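Local atomic coordinates of acetyl-CoA hydrolase/transferase family protein (Porphyromonas gingivalis, PDB entry 2NVV), a protein that probably transfers coenzyme A between acetyl-CoA and other carboxylates, or hydrolyses acetyl-CoA, and binds zinc. Residues D102-T107 / S379-R384; L253-G258 / I348-A353; G427-R432 / A440-D445. All coordinates share one frame; numbering follows the deposited sequence.

Contact 1 (D102-T107 / S379-R384); sequences DLHLST and SGDFTR
The carboxylate of D381 meets the turn at S106 with both of its oxygens. OD2 accepts the backbone N of S106 at 3.0 Å in an almost straight bond (174° at the hydrogen), while S106 OG donates to D381 OD1 at 2.5 Å. Both donors stand above the plane of the carboxylate, the hydroxyl more steeply than the backbone N. The paired bonds should fix the rotation of the acid group, which D381 brings across from the first turn of its helix by setting CG anti to its own carbonyl carbon (chi1 -66°). L105 N also lies beside D381 OD2, but its hydrogen is poorly directed and makes no bond.

This buried junction ties the loop before helix 108-113 to helix 379-385, and so links parts of the chain belonging to the N-terminal and C-terminal family regions of an acetyl-CoA hydrolase/transferase. Next to it the side chain of L105 touches E284, the glutamate predicted to form the CoA thioester intermediate, and D381 follows closely on G378, a predicted CoA-binding residue.

Away from the carboxylate the fit is looser. H104 places CB 3.4 Å from D381 OD1, but its ring lies obliquely beside G380, with ND1 4.0 Å from G380 CA; because G380 carries no side chain, the ring can come up to the helix backbone at this point. T107, partly exposed, turns its hydroxyl back into its own loop, where OG1 donates to H104 O at 2.8 Å. Beyond it the second subunit takes over: R343 of that subunit bonds to S106 O, and R384 of the same subunit packs against the ring of H104 and donates to G380 O.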
loop_
_atom_site.group_PDB
_atom_site.type_symbol
_atom_site.label_atom_id
_atom_site.label_comp_id
_atom_site.label_asym_id
_atom_site.label_seq_id
_atom_site.Cartn_x
_atom_site.Cartn_y
_atom_site.Cartn_z
ATOM N N ASP A 102 -15.141 -0.498 2.754
ATOM C CA ASP A 102 -14.110 0.023 3.640
ATOM C C ASP A 102 -12.918 0.529 2.833
ATOM O O ASP A 102 -12.450 -0.127 1.889
ATOM C CB ASP A 102 -13.662 -1.040 4.662
ATOM C CG ASP A 102 -13.346 -2.401 4.024
ATOM O OD1 ASP A 102 -12.516 -3.153 4.599
ATOM O OD2 ASP A 102 -13.926 -2.727 2.964
ATOM N N LEU A 103 -12.424 1.705 3.218
ATOM C CA LEU A 103 -11.317 2.336 2.509
ATOM C C LEU A 103 -10.149 2.604 3.424
ATOM O O LEU A 103 -10.276 2.505 4.634
ATOM C CB LEU A 103 -11.787 3.671 1.925
ATOM C CG LEU A 103 -13.072 3.692 1.107
ATOM C CD1 LEU A 103 -13.548 5.125 0.961
ATOM C CD2 LEU A 103 -12.828 3.043 -0.242
ATOM N N HIS A 104 -9.005 2.925 2.834
ATOM C CA HIS A 104 -7.831 3.284 3.616
ATOM C C HIS A 104 -8.280 4.633 4.172
ATOM O O HIS A 104 -8.625 5.538 3.410
ATOM C CB HIS A 104 -6.599 3.455 2.715
ATOM C CG HIS A 104 -6.116 2.179 2.101
ATOM N ND1 HIS A 104 -5.744 1.083 2.852
ATOM C CD2 HIS A 104 -5.927 1.829 0.805
ATOM C CE1 HIS A 104 -5.347 0.114 2.044
ATOM N NE2 HIS A 104 -5.448 0.542 0.798
ATOM N N LEU A 105 -8.293 4.760 5.493
ATOM C CA LEU A 105 -8.767 5.984 6.129
ATOM C C LEU A 105 -8.150 7.297 5.652
ATOM O O LEU A 105 -8.850 8.287 5.478
ATOM C CB LEU A 105 -8.632 5.856 7.650
ATOM C CG LEU A 105 -9.425 4.694 8.251
ATOM C CD1 LEU A 105 -9.413 4.802 9.767
ATOM C CD2 LEU A 105 -10.862 4.701 7.719
ATOM N N SER A 106 -6.849 7.314 5.416
ATOM C CA SER A 106 -6.199 8.553 4.985
ATOM C C SER A 106 -6.653 9.089 3.629
ATOM O O SER A 106 -6.371 10.238 3.294
ATOM C CB SER A 106 -4.679 8.361 4.935
ATOM O OG SER A 106 -4.301 7.601 3.803
ATOM N N THR A 107 -7.357 8.274 2.847
ATOM C CA THR A 107 -7.768 8.691 1.506
ATOM C C THR A 107 -9.166 9.255 1.294
ATOM O O THR A 107 -9.402 9.880 0.264
ATOM C CB THR A 107 -7.597 7.540 0.499
ATOM O OG1 THR A 107 -8.549 6.508 0.781
ATOM C CG2 THR A 107 -6.210 6.944 0.604
ATOM N N SER A 379 -4.855 0.335 8.952
ATOM C CA SER A 379 -3.781 -0.653 9.006
ATOM C C SER A 379 -2.968 -0.656 7.723
ATOM O O SER A 379 -1.776 -0.932 7.751
ATOM C CB SER A 379 -4.336 -2.052 9.273
ATOM O OG SER A 379 -5.214 -2.457 8.252
ATOM N N GLY A 380 -3.617 -0.355 6.600
ATOM C CA GLY A 380 -2.919 -0.298 5.332
ATOM C C GLY A 380 -2.082 0.975 5.238
ATOM O O GLY A 380 -0.911 0.919 4.860
ATOM N N ASP A 381 -2.671 2.125 5.574
ATOM C CA ASP A 381 -1.948 3.401 5.535
ATOM C C ASP A 381 -0.644 3.296 6.324
ATOM O O ASP A 381 0.402 3.754 5.880
ATOM C CB ASP A 381 -2.786 4.535 6.149
ATOM C CG ASP A 381 -4.033 4.867 5.340
ATOM O OD1 ASP A 381 -3.931 5.122 4.124
ATOM O OD2 ASP A 381 -5.132 4.891 5.929
ATOM N N PHE A 382 -0.724 2.690 7.502
ATOM C CA PHE A 382 0.422 2.529 8.371
ATOM C C PHE A 382 1.377 1.408 7.951
ATOM O O PHE A 382 2.522 1.662 7.577
ATOM C CB PHE A 382 -0.077 2.309 9.790
ATOM C CG PHE A 382 -0.620 3.553 10.429
ATOM C CD1 PHE A 382 0.232 4.562 10.857
ATOM C CD2 PHE A 382 -1.991 3.732 10.576
ATOM C CE1 PHE A 382 -0.269 5.719 11.421
ATOM C CE2 PHE A 382 -2.497 4.894 11.139
ATOM C CZ PHE A 382 -1.631 5.887 11.562
ATOM N N THR A 383 0.903 0.170 8.014
ATOM C CA THR A 383 1.711 -0.995 7.639
ATOM C C THR A 383 2.563 -0.767 6.391
ATOM O O THR A 383 3.781 -0.959 6.410
ATOM C CB THR A 383 0.829 -2.228 7.362
ATOM O OG1 THR A 383 0.089 -2.564 8.539
ATOM C CG2 THR A 383 1.677 -3.402 6.954
ATOM N N ARG A 384 1.900 -0.362 5.312
ATOM C CA ARG A 384 2.564 -0.126 4.041
ATOM C C ARG A 384 3.739 0.848 4.095
ATOM O O ARG A 384 4.766 0.608 3.458
ATOM C CB ARG A 384 1.551 0.353 3.001
ATOM C CG ARG A 384 2.179 0.778 1.678
ATOM C CD ARG A 384 2.839 -0.384 0.964
ATOM N NE ARG A 384 1.866 -1.174 0.207
ATOM C CZ ARG A 384 1.414 -0.851 -1.006
ATOM N NH1 ARG A 384 0.528 -1.626 -1.621
ATOM N NH2 ARG A 384 1.867 0.238 -1.612
#

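Contact 2 (L253-G258 / I348-A353); sequences LPLQSG and ITINTA
P254 O receives the backbone N of I348 at 2.8 Å in a nearly straight bond (169° at the hydrogen), and from there the two chains run side by side. Q256 then bonds through both its backbone groups: its N donates to I348 O at 3.0 Å, and its O accepts I350 N at 2.8 Å. A last link, G258 N to I350 O, is weak. CA-H groups of L255 and S257 also point at the carbonyls of I348 and I350, as neighbouring parallel strands commonly allow.

On one face of the sheet, L255 and I348 lie alongside each other and point the same way, with L255 CD2 3.6 Å from I348 CB. L253, from the loop before the strand, sets its CB beside I348 CD1, extending the apolar patch. Helix 261-272 covers this face, its L270 touching L255 and its V266 touching I350.

Strand 255-257 lies between strand 348-352 and strand 279-282, whose N280 and Y282 exchange backbone bonds with L255, and leads through G258, first residue of a predicted CoA-binding loop, into that helix. The strand, glycine-rich turn and helix resemble a Rossmann-type unit and are consistent with that role.

On the face of Q256 and T349 an amide pair forms. Q256 reaches over to the neighbouring strand with CG anti to its backbone N (chi1 178°) and then bends at chi2, which carries its amide to that of N351. N351 ND2 donates at 3.1 Å to an in-plane lone pair of Q256 OE1, and a weak return bond runs from Q256 NE2 to N351 OD1. The two amide planes stand only 24° apart. Q256 OE1 also rests 3.2 Å from T349 CB, while E284, the predicted catalytic glutamate, and F382 lie against the Q256 side chain.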
loop_
_atom_site.group_PDB
_atom_site.type_symbol
_atom_site.label_atom_id
_atom_site.label_comp_id
_atom_site.label_asym_id
_atom_site.label_seq_id
_atom_site.Cartn_x
_atom_site.Cartn_y
_atom_site.Cartn_z
ATOM N N LEU A 253 11.656 5.658 17.656
ATOM C CA LEU A 253 10.873 6.323 16.611
ATOM C C LEU A 253 9.412 6.458 17.047
ATOM O O LEU A 253 9.023 5.919 18.080
ATOM C CB LEU A 253 10.950 5.495 15.330
ATOM C CG LEU A 253 11.874 5.888 14.171
ATOM C CD1 LEU A 253 13.049 6.671 14.656
ATOM C CD2 LEU A 253 12.328 4.630 13.457
ATOM N N PRO A 254 8.588 7.198 16.277
ATOM C CA PRO A 254 7.176 7.362 16.637
ATOM C C PRO A 254 6.479 6.021 16.534
ATOM O O PRO A 254 6.857 5.194 15.696
ATOM C CB PRO A 254 6.658 8.341 15.589
ATOM C CG PRO A 254 7.856 9.127 15.231
ATOM C CD PRO A 254 8.931 8.071 15.142
ATOM N N LEU A 255 5.470 5.802 17.378
ATOM C CA LEU A 255 4.728 4.544 17.344
ATOM C C LEU A 255 3.267 4.694 16.974
ATOM O O LEU A 255 2.683 5.759 17.110
ATOM C CB LEU A 255 4.791 3.823 18.687
ATOM C CG LEU A 255 6.119 3.299 19.231
ATOM C CD1 LEU A 255 5.839 2.652 20.570
ATOM C CD2 LEU A 255 6.749 2.290 18.291
ATOM N N GLN A 256 2.699 3.599 16.491
ATOM C CA GLN A 256 1.299 3.537 16.127
ATOM C C GLN A 256 0.837 2.144 16.502
ATOM O O GLN A 256 1.523 1.150 16.211
ATOM C CB GLN A 256 1.106 3.781 14.634
ATOM C CG GLN A 256 -0.339 3.678 14.165
ATOM C CD GLN A 256 -0.768 2.255 13.878
ATOM O OE1 GLN A 256 -0.040 1.488 13.246
ATOM N NE2 GLN A 256 -1.960 1.898 14.332
ATOM N N SER A 257 -0.301 2.071 17.187
ATOM C CA SER A 257 -0.842 0.783 17.590
ATOM C C SER A 257 -2.347 0.846 17.434
ATOM O O SER A 257 -2.925 1.941 17.387
ATOM C CB SER A 257 -0.498 0.488 19.049
ATOM O OG SER A 257 -1.373 1.176 19.936
ATOM N N GLY A 258 -2.981 -0.319 17.335
ATOM C CA GLY A 258 -4.421 -0.340 17.218
ATOM C C GLY A 258 -5.046 -0.207 18.593
ATOM O O GLY A 258 -4.402 0.213 19.548
ATOM N N ILE A 348 6.833 3.457 13.558
ATOM C CA ILE A 348 6.839 2.014 13.726
ATOM C C ILE A 348 5.383 1.652 13.984
ATOM O O ILE A 348 4.773 2.172 14.913
ATOM C CB ILE A 348 7.733 1.591 14.918
ATOM C CG1 ILE A 348 9.195 1.873 14.571
ATOM C CG2 ILE A 348 7.515 0.104 15.252
ATOM C CD1 ILE A 348 10.144 1.688 15.702
ATOM N N THR A 349 4.832 0.770 13.154
ATOM C CA THR A 349 3.430 0.389 13.266
ATOM C C THR A 349 3.209 -1.014 13.808
ATOM O O THR A 349 3.896 -1.956 13.413
ATOM C CB THR A 349 2.709 0.520 11.896
ATOM O OG1 THR A 349 3.267 -0.402 10.968
ATOM C CG2 THR A 349 2.873 1.917 11.334
ATOM N N ILE A 350 2.234 -1.135 14.710
ATOM C CA ILE A 350 1.880 -2.401 15.337
ATOM C C ILE A 350 0.364 -2.566 15.247
ATOM O O ILE A 350 -0.390 -1.822 15.874
ATOM C CB ILE A 350 2.303 -2.411 16.818
ATOM C CG1 ILE A 350 3.712 -1.829 16.952
ATOM C CG2 ILE A 350 2.280 -3.834 17.358
ATOM C CD1 ILE A 350 3.992 -1.250 18.312
ATOM N N ASN A 351 -0.074 -3.553 14.472
ATOM C CA ASN A 351 -1.485 -3.801 14.260
ATOM C C ASN A 351 -1.836 -5.257 14.482
ATOM O O ASN A 351 -0.953 -6.106 14.520
ATOM C CB ASN A 351 -1.845 -3.379 12.842
ATOM C CG ASN A 351 -1.846 -1.871 12.675
ATOM O OD1 ASN A 351 -2.823 -1.207 13.002
ATOM N ND2 ASN A 351 -0.744 -1.322 12.180
ATOM N N THR A 352 -3.132 -5.539 14.620
ATOM C CA THR A 352 -3.603 -6.897 14.850
ATOM C C THR A 352 -3.967 -7.638 13.568
ATOM O O THR A 352 -4.169 -7.034 12.507
ATOM C CB THR A 352 -4.843 -6.913 15.744
ATOM O OG1 THR A 352 -5.986 -6.554 14.970
ATOM C CG2 THR A 352 -4.693 -5.931 16.883
ATOM N N ALA A 353 -4.062 -8.959 13.668
ATOM C CA ALA A 353 -4.419 -9.767 12.516
ATOM C C ALA A 353 -5.520 -10.733 12.908
ATOM O O ALA A 353 -5.424 -11.347 13.961
ATOM C CB ALA A 353 -3.207 -10.529 12.030
#

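Contact 3 (G427-R432 / A440-D445); sequences GVADLR and AHEIID
A strand-loop-helix unit at one edge of the mixed sheet brings A429 of strand 427-430 against E442 and I443 of helix 436-446. The two short segments run almost antiparallel, at 172°, with their axes 7.4 Å apart at closest approach, a spacing permitted by the small alanine on the strand. A429 points its methyl toward the helix, CB lying 3.7 Å from E442 CG and 3.9 Å from I443 CA.

Just past the end of the strand, L431 adds a second apolar touch. Its CD1 meets I443 CG1 at 3.9 Å, the two chains passing at a slant, and the same I443 CG1 lies 4.0 Å from A429 CB. I443 holds CG1 anti to its carbonyl carbon (chi1 -69°), which turns this branch toward both A429 and L431. It also packs on I422 of the neighbouring strand 421-424, so one isoleucine spans the edge strand and the next.

E442 contributes its aliphatic part to the packing. Its chain bends at chi2, and the carboxylate comes up beside the strand, where K434 and K446 form long, weak ion pairs with OE1.

D430, whose CB points away from the helix, is occupied on the other side. R432 grips its carboxylate side-on, NE donating to D430 OD1 at 2.9 Å and NH1 to D430 OD2 at 2.6 Å, and R432 N also bonds to D430 OD1 to close an Asx turn at the end of the strand. E242 of helix 226-245 gives R432 NH1 a second acidic partner, while the guanidinium makes a cation-pi contact with F116 of the second subunit. Helix 436-446 folds back antiparallel on the strand that precedes it, a beta-alpha unit packed on the outer part of an alpha/beta sheet.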
loop_
_atom_site.group_PDB
_atom_site.type_symbol
_atom_site.label_atom_id
_atom_site.label_comp_id
_atom_site.label_asym_id
_atom_site.label_seq_id
_atom_site.Cartn_x
_atom_site.Cartn_y
_atom_site.Cartn_z
ATOM N N GLY A 427 6.521 -16.242 20.092
ATOM C CA GLY A 427 7.776 -15.657 19.654
ATOM C C GLY A 427 7.561 -14.707 18.503
ATOM O O GLY A 427 6.420 -14.427 18.151
ATOM N N VAL A 428 8.647 -14.216 17.915
ATOM C CA VAL A 428 8.534 -13.275 16.808
ATOM C C VAL A 428 9.155 -13.809 15.518
ATOM O O VAL A 428 10.186 -14.487 15.542
ATOM C CB VAL A 428 9.202 -11.919 17.160
ATOM C CG1 VAL A 428 8.988 -11.603 18.626
ATOM C CG2 VAL A 428 10.665 -11.948 16.827
ATOM N N ALA A 429 8.522 -13.497 14.392
ATOM C CA ALA A 429 9.014 -13.934 13.092
ATOM C C ALA A 429 9.366 -12.732 12.237
ATOM O O ALA A 429 8.492 -12.070 11.701
ATOM C CB ALA A 429 7.962 -14.790 12.383
ATOM N N ASP A 430 10.656 -12.444 12.130
ATOM C CA ASP A 430 11.118 -11.329 11.321
ATOM C C ASP A 430 11.141 -11.845 9.889
ATOM O O ASP A 430 11.936 -12.720 9.541
ATOM C CB ASP A 430 12.520 -10.906 11.744
ATOM C CG ASP A 430 12.871 -9.519 11.268
ATOM O OD1 ASP A 430 12.426 -9.142 10.163
ATOM O OD2 ASP A 430 13.600 -8.811 11.993
ATOM N N LEU A 431 10.265 -11.291 9.064
ATOM C CA LEU A 431 10.125 -11.721 7.683
ATOM C C LEU A 431 11.058 -11.061 6.675
ATOM O O LEU A 431 11.152 -11.507 5.531
ATOM C CB LEU A 431 8.674 -11.504 7.249
ATOM C CG LEU A 431 7.593 -12.516 7.661
ATOM C CD1 LEU A 431 7.905 -13.142 8.993
ATOM C CD2 LEU A 431 6.250 -11.830 7.670
ATOM N N ARG A 432 11.751 -10.012 7.098
ATOM C CA ARG A 432 12.645 -9.286 6.195
ATOM C C ARG A 432 13.794 -10.097 5.619
ATOM O O ARG A 432 14.455 -10.854 6.317
ATOM C CB ARG A 432 13.189 -8.032 6.890
ATOM C CG ARG A 432 12.139 -6.944 7.090
ATOM C CD ARG A 432 12.626 -5.873 8.033
ATOM N NE ARG A 432 12.879 -6.417 9.363
ATOM C CZ ARG A 432 13.310 -5.703 10.398
ATOM N NH1 ARG A 432 13.508 -6.295 11.559
ATOM N NH2 ARG A 432 13.538 -4.402 10.273
ATOM N N ALA A 440 7.987 -18.923 5.869
ATOM C CA ALA A 440 6.977 -19.868 6.335
ATOM C C ALA A 440 7.571 -20.683 7.492
ATOM O O ALA A 440 6.922 -20.903 8.512
ATOM C CB ALA A 440 6.549 -20.799 5.198
ATOM N N HIS A 441 8.812 -21.132 7.337
ATOM C CA HIS A 441 9.439 -21.894 8.406
ATOM C C HIS A 441 9.683 -21.033 9.630
ATOM O O HIS A 441 9.575 -21.498 10.760
ATOM C CB HIS A 441 10.745 -22.517 7.929
ATOM C CG HIS A 441 10.546 -23.793 7.175
ATOM N ND1 HIS A 441 10.736 -23.892 5.814
ATOM C CD2 HIS A 441 10.142 -25.017 7.590
ATOM C CE1 HIS A 441 10.462 -25.124 5.423
ATOM N NE2 HIS A 441 10.100 -25.826 6.481
ATOM N N GLU A 442 10.003 -19.768 9.408
ATOM C CA GLU A 442 10.221 -18.851 10.518
ATOM C C GLU A 442 8.896 -18.637 11.249
ATOM O O GLU A 442 8.837 -18.715 12.469
ATOM C CB GLU A 442 10.765 -17.521 9.992
ATOM C CG GLU A 442 11.018 -16.467 11.058
ATOM C CD GLU A 442 12.124 -16.839 12.027
ATOM O OE1 GLU A 442 12.483 -15.973 12.856
ATOM O OE2 GLU A 442 12.626 -17.981 11.967
ATOM N N ILE A 443 7.831 -18.378 10.498
ATOM C CA ILE A 443 6.512 -18.162 11.088
ATOM C C ILE A 443 6.016 -19.404 11.818
ATOM O O ILE A 443 5.386 -19.314 12.864
ATOM C CB ILE A 443 5.460 -17.789 10.016
ATOM C CG1 ILE A 443 5.750 -16.394 9.452
ATOM C CG2 ILE A 443 4.056 -17.835 10.621
ATOM C CD1 ILE A 443 4.815 -15.969 8.343
ATOM N N ILE A 444 6.288 -20.568 11.254
ATOM C CA ILE A 444 5.865 -21.827 11.850
ATOM C C ILE A 444 6.574 -22.110 13.172
ATOM O O ILE A 444 5.942 -22.419 14.175
ATOM C CB ILE A 444 6.124 -22.995 10.862
ATOM C CG1 ILE A 444 5.181 -22.860 9.665
ATOM C CG2 ILE A 444 5.916 -24.335 11.544
ATOM C CD1 ILE A 444 5.420 -23.865 8.573
ATOM N N ASP A 445 7.896 -21.979 13.165
ATOM C CA ASP A 445 8.722 -22.232 14.341
ATOM C C ASP A 445 8.593 -21.210 15.471
ATOM O O ASP A 445 8.736 -21.557 16.645
ATOM C CB ASP A 445 10.191 -22.309 13.920
ATOM C CG ASP A 445 10.475 -23.477 13.002
ATOM O OD1 ASP A 445 11.589 -23.520 12.443
ATOM O OD2 ASP A 445 9.599 -24.358 12.841
#

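In the fold
Contacts 1 and 2 touch, with centres about 13 Å apart: the ring of F382, on the helix of contact 1, lies against Q256 (F382 CE1 to Q256 CG 3.4 Å), and its CB packs on T349. Both also border E284, the predicted thioester-forming glutamate, with the side chains of L105 and Q256 about 3 and 4 Å from it. Contact 3 belongs to the same sheet as contact 2, on its outermost strand 427-430, beyond strands 389-392 and 421-424, its centre about 19 Å from that of contact 2 and 25 Å from that of contact 1. Bound zinc lies about 8 Å from the side chain of H104, 12 Å from that of L431 and 14 Å from that of N351.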